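Local coordinates for glucose dehydrogenase (Serratia sp. FS14, PDB 7CDY), which belongs to the glucose/sorbosone dehydrogenase family, is built as a beta-propeller and carries a bound calcium ion, at residues R315-R320 against T334-G339. Sequence-based numbering, arbitrary orientation.
Sequences RGERIR and TDERDG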
loop_
_atom_site.group_PDB
_atom_site.type_symbol
_atom_site.label_atom_id
_atom_site.label_comp_id
_atom_site.label_asym_id
_atom_site.label_seq_id
_atom_site.Cartn_x
_atom_site.Cartn_y
_atom_site.Cartn_z
ATOM N N ARG A 315 -2.677 -13.779 -18.491
ATOM C CA ARG A 315 -1.335 -13.255 -18.720
ATOM C C ARG A 315 -0.275 -13.854 -17.807
ATOM O O ARG A 315 0.916 -13.805 -18.146
ATOM C CB ARG A 315 -1.339 -11.727 -18.642
ATOM C CG ARG A 315 -2.115 -11.096 -19.794
ATOM C CD ARG A 315 -2.142 -9.586 -19.693
ATOM N NE ARG A 315 -0.807 -9.054 -19.466
ATOM C CZ ARG A 315 0.040 -8.710 -20.430
ATOM N NH1 ARG A 315 -0.315 -8.818 -21.708
ATOM N NH2 ARG A 315 1.242 -8.253 -20.116
ATOM N N GLY A 316 -0.662 -14.421 -16.670
ATOM C CA GLY A 316 0.304 -15.101 -15.832
ATOM C C GLY A 316 1.222 -14.196 -15.041
ATOM O O GLY A 316 2.283 -14.651 -14.609
ATOM N N GLU A 317 0.834 -12.940 -14.815
ATOM C CA GLU A 317 1.658 -11.977 -14.095
ATOM C C GLU A 317 1.042 -11.645 -12.739
ATOM O O GLU A 317 -0.163 -11.391 -12.634
ATOM C CB GLU A 317 1.845 -10.717 -14.941
ATOM C CG GLU A 317 2.640 -11.004 -16.215
ATOM C CD GLU A 317 2.678 -9.858 -17.214
ATOM O OE1 GLU A 317 3.727 -9.703 -17.879
ATOM O OE2 GLU A 317 1.681 -9.134 -17.368
ATOM N N ARG A 318 1.885 -11.651 -11.706
ATOM C CA ARG A 318 1.494 -11.239 -10.364
ATOM C C ARG A 318 1.368 -9.723 -10.327
ATOM O O ARG A 318 2.352 -9.014 -10.558
ATOM C CB ARG A 318 2.579 -11.682 -9.390
ATOM C CG ARG A 318 2.734 -13.199 -9.315
ATOM C CD ARG A 318 4.051 -13.596 -8.659
ATOM N NE ARG A 318 4.330 -12.855 -7.429
ATOM C CZ ARG A 318 3.829 -13.166 -6.237
ATOM N NH1 ARG A 318 3.009 -14.202 -6.104
ATOM N NH2 ARG A 318 4.140 -12.436 -5.173
ATOM N N ILE A 319 0.176 -9.206 -10.047
ATOM C CA ILE A 319 -0.057 -7.762 -10.104
ATOM C C ILE A 319 0.190 -7.160 -8.723
ATOM O O ILE A 319 -0.555 -7.428 -7.777
ATOM C CB ILE A 319 -1.447 -7.415 -10.650
ATOM C CG1 ILE A 319 -1.665 -8.039 -12.041
ATOM C CG2 ILE A 319 -1.628 -5.897 -10.708
ATOM C CD1 ILE A 319 -0.546 -7.768 -13.040
ATOM N N ARG A 320 1.247 -6.356 -8.617
ATOM C CA ARG A 320 1.725 -5.807 -7.356
ATOM C C ARG A 320 1.232 -4.391 -7.090
ATOM O O ARG A 320 1.023 -4.012 -5.924
ATOM C CB ARG A 320 3.260 -5.809 -7.381
ATOM C CG ARG A 320 3.980 -4.935 -6.348
ATOM C CD ARG A 320 3.869 -5.451 -4.914
ATOM N NE ARG A 320 4.601 -6.694 -4.692
ATOM C CZ ARG A 320 4.448 -7.463 -3.616
ATOM N NH1 ARG A 320 3.588 -7.124 -2.665
ATOM N NH2 ARG A 320 5.142 -8.584 -3.498
ATOM N N THR A 334 4.353 -5.613 -12.219
ATOM C CA THR A 334 4.288 -7.053 -11.996
ATOM C C THR A 334 5.418 -7.500 -11.083
ATOM O O THR A 334 6.550 -7.020 -11.198
ATOM C CB THR A 334 4.278 -7.864 -13.302
ATOM O OG1 THR A 334 5.580 -7.837 -13.909
ATOM C CG2 THR A 334 3.257 -7.308 -14.264
ATOM N N ASP A 335 5.101 -8.413 -10.162
ATOM C CA ASP A 335 6.044 -8.824 -9.114
ATOM C C ASP A 335 6.801 -10.071 -9.555
ATOM O O ASP A 335 6.453 -11.203 -9.216
ATOM C CB ASP A 335 5.330 -9.073 -7.792
ATOM C CG ASP A 335 6.281 -9.570 -6.708
ATOM O OD1 ASP A 335 7.474 -9.194 -6.758
ATOM O OD2 ASP A 335 5.851 -10.349 -5.828
ATOM N N GLU A 336 7.877 -9.843 -10.296
ATOM C CA GLU A 336 8.751 -10.919 -10.745
ATOM C C GLU A 336 10.149 -10.355 -10.924
ATOM O O GLU A 336 10.362 -9.142 -10.869
ATOM C CB GLU A 336 8.254 -11.542 -12.051
ATOM C CG GLU A 336 8.055 -10.524 -13.136
ATOM C CD GLU A 336 7.324 -11.063 -14.347
ATOM O OE1 GLU A 336 7.795 -12.063 -14.935
ATOM O OE2 GLU A 336 6.284 -10.475 -14.718
ATOM N N ARG A 337 11.110 -11.260 -11.134
ATOM C CA ARG A 337 12.493 -10.846 -11.363
ATOM C C ARG A 337 12.613 -9.976 -12.611
ATOM O O ARG A 337 13.298 -8.944 -12.602
ATOM C CB ARG A 337 13.377 -12.085 -11.488
ATOM C CG ARG A 337 14.835 -11.846 -11.188
ATOM C CD ARG A 337 15.636 -13.100 -11.427
ATOM N NE ARG A 337 16.280 -13.580 -10.224
ATOM C CZ ARG A 337 16.912 -14.746 -10.119
ATOM N NH1 ARG A 337 17.482 -15.113 -8.975
ATOM N NH2 ARG A 337 16.982 -15.549 -11.178
ATOM N N ASP A 338 11.969 -10.393 -13.701
ATOM C CA ASP A 338 11.834 -9.566 -14.902
ATOM C C ASP A 338 10.494 -8.832 -14.844
ATOM O O ASP A 338 9.566 -9.078 -15.616
ATOM C CB ASP A 338 11.968 -10.428 -16.159
ATOM C CG ASP A 338 11.934 -9.612 -17.441
ATOM O OD1 ASP A 338 12.200 -8.393 -17.402
ATOM O OD2 ASP A 338 11.623 -10.197 -18.503
ATOM N N GLY A 339 10.408 -7.918 -13.878
ATOM C CA GLY A 339 9.163 -7.218 -13.636
ATOM C C GLY A 339 8.860 -6.209 -14.721
ATOM O O GLY A 339 9.758 -5.652 -15.356
HETATM O O HOH W 1 7.315 -6.628 -5.608
#
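T334 pairs with I319 as an antiparallel non-hydrogen-bonded pair, and both side chains lie on the same face of the sheet. The methyl CG2 of T334 sits 4.0 Å from I319 CD1 and 3.8 Å from E317 CB, so it packs against both side chains. R318 O then takes contacts from T334, at the strand end, and from D335, just beyond it. T334 CA lies 3.1 Å from R318 O in a CA-H...O contact, and D335 N donates a hydrogen bond to R318 O at 2.8 Å. This is the propeller sheet that brings both chain termini together: strands 319-324, 330-334 and 339-345 pair in turn, and 339-345 lies against strand 3-19.

In a salt-bridge network, D335 turns its carboxylate to R318 and R320, with CG anti to the backbone N (chi1 177°). D335 OD2 accepts from R318 NH2 at 2.8 Å, on its anti side and in the guanidinium plane, with a nearly straight N-H (167°). R320 NH2 reaches D335 OD2 at 3.0 Å from above the carboxylate plane. R318 NE adds a weak bond to D335 O. H13 binds the other oxygen, OD1.

T334 OG1 donates a hydrogen bond to E336 OE2 at 2.8 Å, and the acceptor uses its anti lone pair. E336 OE2 also lies 4.1 Å from E317 OE1, a like-charge approach probably eased by R315, which salt-bridges E317 OE2.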